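Long-range contacts in structure-specific endonuclease subunit slx4 (Schizosaccharomyces pombe, PDB 4ZDT), which serves as the regulatory subunit of the Slx1-Slx4 structure-specific endonuclease, which cuts branched DNA close to its junctions during DNA repair and recombination: residues S13-Q18 / L41-K46; I34-F39 / V50-I55. One frame throughout, in Å; residues are numbered along the deposited sequence.

Contact 1: residues S13-Q18 / L41-K46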
loop_
_atom_site.group_PDB
_atom_site.type_symbol
_atom_site.label_atom_id
_atom_site.label_comp_id
_atom_site.label_asym_id
_atom_site.label_seq_id
_atom_site.Cartn_x
_atom_site.Cartn_y
_atom_site.Cartn_z
ATOM N N SER B 13 3.629 7.399 -6.680
ATOM C CA SER B 13 3.687 6.740 -5.377
ATOM C C SER B 13 3.334 7.714 -4.251
ATOM O O SER B 13 2.575 7.360 -3.333
ATOM C CB SER B 13 5.057 6.103 -5.134
ATOM O OG SER B 13 5.346 5.117 -6.135
ATOM N N GLN B 14 3.883 8.932 -4.324
ATOM C CA GLN B 14 3.616 9.950 -3.315
ATOM C C GLN B 14 2.151 10.315 -3.242
ATOM O O GLN B 14 1.621 10.476 -2.143
ATOM C CB GLN B 14 4.495 11.202 -3.485
ATOM C CG GLN B 14 5.978 10.946 -3.251
ATOM C CD GLN B 14 6.275 10.390 -1.867
ATOM O OE1 GLN B 14 5.976 11.025 -0.847
ATOM N NE2 GLN B 14 6.865 9.208 -1.820
ATOM N N VAL B 15 1.470 10.414 -4.383
ATOM C CA VAL B 15 0.044 10.711 -4.358
ATOM C C VAL B 15 -0.777 9.579 -3.714
ATOM O O VAL B 15 -1.693 9.818 -2.890
ATOM C CB VAL B 15 -0.511 11.023 -5.768
ATOM C CG1 VAL B 15 -1.998 11.171 -5.697
ATOM C CG2 VAL B 15 0.127 12.324 -6.331
ATOM N N VAL B 16 -0.460 8.346 -4.106
ATOM C CA VAL B 16 -1.116 7.170 -3.546
ATOM C C VAL B 16 -1.008 7.152 -2.021
ATOM O O VAL B 16 -2.000 6.885 -1.335
ATOM C CB VAL B 16 -0.517 5.864 -4.159
ATOM C CG1 VAL B 16 -1.010 4.612 -3.404
ATOM C CG2 VAL B 16 -0.893 5.785 -5.640
ATOM N N LYS B 17 0.184 7.453 -1.513
ATOM C CA LYS B 17 0.509 7.347 -0.102
ATOM C C LYS B 17 0.152 8.579 0.722
ATOM O O LYS B 17 0.025 8.490 1.950
ATOM C CB LYS B 17 1.998 7.024 0.083
ATOM C CG LYS B 17 2.375 5.629 -0.427
ATOM C CD LYS B 17 3.796 5.243 -0.055
ATOM C CE LYS B 17 4.842 6.026 -0.838
ATOM N NZ LYS B 17 6.224 5.532 -0.476
ATOM N N GLN B 18 -0.028 9.713 0.053
ATOM C CA GLN B 18 -0.264 10.975 0.776
ATOM C C GLN B 18 -1.680 11.522 0.679
ATOM O O GLN B 18 -2.063 12.362 1.493
ATOM C CB GLN B 18 0.744 12.029 0.355
ATOM C CG GLN B 18 2.157 11.698 0.804
ATOM C CD GLN B 18 3.149 12.800 0.504
ATOM O OE1 GLN B 18 2.961 13.597 -0.427
ATOM N NE2 GLN B 18 4.235 12.828 1.263
ATOM N N LEU B 41 -7.713 9.395 -13.861
ATOM C CA LEU B 41 -8.639 10.469 -13.461
ATOM C C LEU B 41 -8.522 10.788 -11.977
ATOM O O LEU B 41 -8.525 11.965 -11.579
ATOM C CB LEU B 41 -10.084 10.089 -13.827
ATOM C CG LEU B 41 -10.408 9.970 -15.316
ATOM C CD1 LEU B 41 -11.623 9.043 -15.557
ATOM C CD2 LEU B 41 -10.663 11.343 -15.911
ATOM N N TRP B 42 -8.383 9.741 -11.162
ATOM C CA TRP B 42 -8.177 9.910 -9.717
ATOM C C TRP B 42 -6.913 10.735 -9.474
ATOM O O TRP B 42 -6.920 11.685 -8.693
ATOM C CB TRP B 42 -8.077 8.532 -9.043
ATOM C CG TRP B 42 -7.972 8.498 -7.510
ATOM C CD1 TRP B 42 -9.011 8.449 -6.618
ATOM C CD2 TRP B 42 -6.770 8.422 -6.725
ATOM N NE1 TRP B 42 -8.531 8.385 -5.321
ATOM C CE2 TRP B 42 -7.161 8.364 -5.359
ATOM C CE3 TRP B 42 -5.399 8.401 -7.039
ATOM C CZ2 TRP B 42 -6.231 8.291 -4.310
ATOM C CZ3 TRP B 42 -4.470 8.332 -5.988
ATOM C CH2 TRP B 42 -4.898 8.279 -4.638
ATOM N N LEU B 43 -5.824 10.382 -10.157
ATOM C CA LEU B 43 -4.599 11.163 -10.049
ATOM C C LEU B 43 -4.801 12.611 -10.490
ATOM O O LEU B 43 -4.292 13.529 -9.863
ATOM C CB LEU B 43 -3.452 10.517 -10.849
ATOM C CG LEU B 43 -2.993 9.166 -10.302
ATOM C CD1 LEU B 43 -2.109 8.442 -11.321
ATOM C CD2 LEU B 43 -2.294 9.374 -8.934
ATOM N N LYS B 44 -5.525 12.804 -11.587
ATOM C CA LYS B 44 -5.755 14.160 -12.103
ATOM C C LYS B 44 -6.435 15.049 -11.046
ATOM O O LYS B 44 -6.016 16.192 -10.813
ATOM C CB LYS B 44 -6.569 14.092 -13.394
ATOM C CG LYS B 44 -6.786 15.438 -14.085
ATOM C CD LYS B 44 -7.607 15.245 -15.355
ATOM C CE LYS B 44 -8.124 16.594 -15.879
ATOM N NZ LYS B 44 -8.812 16.396 -17.190
ATOM N N ARG B 45 -7.458 14.499 -10.387
ATOM C CA ARG B 45 -8.128 15.175 -9.257
ATOM C C ARG B 45 -7.185 15.498 -8.101
ATOM O O ARG B 45 -7.477 16.388 -7.295
ATOM C CB ARG B 45 -9.302 14.332 -8.730
ATOM C CG ARG B 45 -10.532 14.325 -9.636
ATOM C CD ARG B 45 -11.750 13.651 -8.954
ATOM N NE ARG B 45 -11.900 12.242 -9.333
ATOM C CZ ARG B 45 -11.824 11.202 -8.499
ATOM N NH1 ARG B 45 -11.607 11.378 -7.198
ATOM N NH2 ARG B 45 -11.975 9.971 -8.978
ATOM N N LYS B 46 -6.063 14.782 -8.008
ATOM C CA LYS B 46 -5.074 15.052 -6.956
ATOM C C LYS B 46 -3.934 15.942 -7.457
ATOM O O LYS B 46 -2.832 15.898 -6.905
ATOM C CB LYS B 46 -4.479 13.748 -6.399
ATOM C CG LYS B 46 -5.464 12.643 -6.010
ATOM C CD LYS B 46 -6.335 13.042 -4.850
ATOM C CE LYS B 46 -7.186 11.876 -4.382
ATOM N NZ LYS B 46 -8.301 11.565 -5.307
#
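The W42 indole presents the far end of its six-membered ring to helix 3-18. V16 CA lies at its edge, near the ring plane and 4.1 Å from W42 CH2, whereas V15 CG1 approaches obliquely and stops 3.8 Å from W42 CZ3. On one face K46 NZ sits 3.2 Å above the ring plane, offset toward the rim. K46 NZ and W42 NE1 are both donors and do not bond each other; the indole N-H goes instead to D21 OD2, which helps fix the rotation of the ring. A second flat group, the R45 guanidinium, has W42 CA over one face, also offset toward its rim.

V15 CG1 is the hub. With this methyl anti to the backbone N (chi1 174°), V15 pushes it between three neighbours: besides the indole it meets L43 CD2 at 3.7 Å and K46 CB at 3.6 Å. K46 plays two parts. Its CB and CG pack on V15, and bends at chi2 and chi4 fold the chain back so that the ammonium end hangs over W42. V16 adds a looser contact, its CG2 being 4.4 Å from W42 CZ3, and also packs on W25, I28 and W58.

The short helix segments pass with their axes 10.8 Å apart at a crossing angle of 78°, and few residues meet; the side-chain contacts across it are made by carbon atoms. S13 and K17 point away from it, and their polar ends bond backbone carbonyls of the Slx1 chain. Helix 3-18 thus faces both its own core and the partner subunit, in the compact all-helical C-terminal domain of Slx4 that pairs with the Slx1 RING finger.

Contact 2: residues I34-F39 / V50-I55; sequences IDVEEF and VSLDLI
Helices 36-45 and 52-62 come together at their first turns, closest at V36 and I55, whose CA atoms are 7.0 Å apart. They are two successive helices joined by a short loop, consistent with the helix-turn-helix clan to which the Slx4 family belongs. V36 CG1, turned beside the carbonyl carbon, is pressed between two branches from the other helix, 3.4 Å from I55 CG2 and 3.5 Å from L52 CD2; both pairs are tighter than usual van der Waals contact. The side chains of V36 and I55 slide past each other, pointing in opposite directions.

I55 CG2 also reaches the edge of the F39 ring, near its plane and 3.6 Å from F39 CD2. The ring's surroundings go beyond this pair, with I12 and V24 packing on it too. At the outer margin the aliphatic part of E37 brushes L52 CD1.

Each helix start has a side-chain N-cap. S51 OG accepts from L54 N at 3.0 Å, the bond bent to 154°. D35 OD1 takes E38 N at 2.9 Å in a nearly straight bond (170°), the donor standing above the carboxylate plane, 55° out of it.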
loop_
_atom_site.group_PDB
_atom_site.type_symbol
_atom_site.label_atom_id
_atom_site.label_comp_id
_atom_site.label_asym_id
_atom_site.label_seq_id
_atom_site.Cartn_x
_atom_site.Cartn_y
_atom_site.Cartn_z
ATOM N N ILE B 34 -6.408 -2.557 -10.078
ATOM C CA ILE B 34 -6.670 -1.139 -10.276
ATOM C C ILE B 34 -7.172 -0.923 -11.708
ATOM O O ILE B 34 -6.647 -1.532 -12.630
ATOM C CB ILE B 34 -5.331 -0.366 -9.997
ATOM C CG1 ILE B 34 -4.814 -0.677 -8.573
ATOM C CG2 ILE B 34 -5.417 1.125 -10.276
ATOM C CD1 ILE B 34 -5.779 -0.310 -7.460
ATOM N N ASP B 35 -8.212 -0.099 -11.884
ATOM C CA ASP B 35 -8.657 0.325 -13.219
ATOM C C ASP B 35 -7.776 1.507 -13.644
ATOM O O ASP B 35 -7.873 2.600 -13.079
ATOM C CB ASP B 35 -10.146 0.711 -13.206
ATOM C CG ASP B 35 -10.657 1.203 -14.571
ATOM O OD1 ASP B 35 -9.942 1.949 -15.282
ATOM O OD2 ASP B 35 -11.805 0.864 -14.922
ATOM N N VAL B 36 -6.913 1.279 -14.629
ATOM C CA VAL B 36 -5.902 2.273 -15.022
ATOM C C VAL B 36 -6.517 3.598 -15.471
ATOM O O VAL B 36 -6.069 4.663 -15.047
ATOM C CB VAL B 36 -4.944 1.717 -16.073
ATOM C CG1 VAL B 36 -3.951 2.769 -16.487
ATOM C CG2 VAL B 36 -4.205 0.551 -15.499
ATOM N N GLU B 37 -7.558 3.520 -16.303
ATOM C CA GLU B 37 -8.274 4.710 -16.750
ATOM C C GLU B 37 -8.915 5.471 -15.590
ATOM O O GLU B 37 -8.811 6.695 -15.528
ATOM C CB GLU B 37 -9.297 4.361 -17.841
ATOM C CG GLU B 37 -8.639 4.155 -19.216
ATOM C CD GLU B 37 -9.454 3.285 -20.170
ATOM O OE1 GLU B 37 -10.703 3.287 -20.085
ATOM O OE2 GLU B 37 -8.834 2.598 -21.016
ATOM N N GLU B 38 -9.550 4.754 -14.661
ATOM C CA GLU B 38 -10.117 5.400 -13.472
ATOM C C GLU B 38 -9.027 6.042 -12.603
ATOM O O GLU B 38 -9.200 7.174 -12.127
ATOM C CB GLU B 38 -10.976 4.424 -12.655
ATOM C CG GLU B 38 -12.362 4.138 -13.272
ATOM C CD GLU B 38 -13.161 3.095 -12.485
ATOM O OE1 GLU B 38 -12.860 2.866 -11.289
ATOM O OE2 GLU B 38 -14.099 2.506 -13.066
ATOM N N PHE B 39 -7.912 5.325 -12.440
ATOM C CA PHE B 39 -6.725 5.770 -11.672
ATOM C C PHE B 39 -6.142 7.057 -12.255
ATOM O O PHE B 39 -5.820 7.999 -11.503
ATOM C CB PHE B 39 -5.672 4.648 -11.668
ATOM C CG PHE B 39 -4.449 4.896 -10.766
ATOM C CD1 PHE B 39 -4.569 5.532 -9.511
ATOM C CD2 PHE B 39 -3.199 4.421 -11.149
ATOM C CE1 PHE B 39 -3.443 5.728 -8.679
ATOM C CE2 PHE B 39 -2.065 4.594 -10.319
ATOM C CZ PHE B 39 -2.199 5.255 -9.077
ATOM N N VAL B 50 -0.560 12.397 -15.510
ATOM C CA VAL B 50 0.330 11.374 -16.061
ATOM C C VAL B 50 -0.385 10.556 -17.125
ATOM O O VAL B 50 -1.620 10.425 -17.106
ATOM C CB VAL B 50 0.883 10.432 -14.970
ATOM C CG1 VAL B 50 1.751 11.216 -13.992
ATOM C CG2 VAL B 50 -0.266 9.713 -14.223
ATOM N N SER B 51 0.403 9.994 -18.034
ATOM C CA SER B 51 -0.102 9.203 -19.145
ATOM C C SER B 51 -0.437 7.800 -18.693
ATOM O O SER B 51 0.041 7.343 -17.652
ATOM C CB SER B 51 0.979 9.123 -20.235
ATOM O OG SER B 51 2.128 8.443 -19.725
ATOM N N LEU B 52 -1.243 7.107 -19.491
ATOM C CA LEU B 52 -1.498 5.683 -19.284
ATOM C C LEU B 52 -0.237 4.830 -19.375
ATOM O O LEU B 52 -0.101 3.853 -18.634
ATOM C CB LEU B 52 -2.571 5.167 -20.258
ATOM C CG LEU B 52 -3.999 5.682 -20.036
ATOM C CD1 LEU B 52 -4.978 4.971 -20.991
ATOM C CD2 LEU B 52 -4.430 5.492 -18.581
ATOM N N ASP B 53 0.697 5.199 -20.261
ATOM C CA ASP B 53 1.985 4.495 -20.331
ATOM C C ASP B 53 2.790 4.619 -19.039
ATOM O O ASP B 53 3.392 3.641 -18.572
ATOM C CB ASP B 53 2.837 4.983 -21.512
ATOM C CG ASP B 53 2.338 4.458 -22.866
ATOM O OD1 ASP B 53 1.490 3.544 -22.894
ATOM O OD2 ASP B 53 2.795 4.972 -23.901
ATOM N N LEU B 54 2.783 5.812 -18.454
ATOM C CA LEU B 54 3.474 6.049 -17.192
ATOM C C LEU B 54 2.839 5.246 -16.062
ATOM O O LEU B 54 3.531 4.762 -15.166
ATOM C CB LEU B 54 3.465 7.540 -16.849
ATOM C CG LEU B 54 4.659 8.358 -17.347
ATOM C CD1 LEU B 54 4.550 9.804 -16.885
ATOM C CD2 LEU B 54 5.967 7.739 -16.878
ATOM N N ILE B 55 1.517 5.106 -16.110
ATOM C CA ILE B 55 0.782 4.350 -15.089
ATOM C C ILE B 55 1.057 2.862 -15.227
ATOM O O ILE B 55 1.403 2.204 -14.256
ATOM C CB ILE B 55 -0.737 4.652 -15.118
ATOM C CG1 ILE B 55 -0.978 6.072 -14.616
ATOM C CG2 ILE B 55 -1.515 3.637 -14.244
ATOM C CD1 ILE B 55 -2.352 6.637 -14.986
#

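How the contacts relate
From the N terminus, helix 3-18 supplies the first half of contact 1; the chain then runs through helix 23-29 before entering helix 36-45. The start of that helix waits for contact 2, while its end closes contact 1 after 22 intervening residues. Contact 2 closes later, over a 10-residue span, when helix 52-62 begins. The segments alternate along the sequence, so the two loops cross rather than nest, with helix 36-45 common to both. Their centres are 11 Å apart and they touch: V16 CG2 packs on F39 CZ at 3.7 Å, and L43 CD1 on V50 CG2, also at 3.7 Å. Together they join three of the domain's four helices.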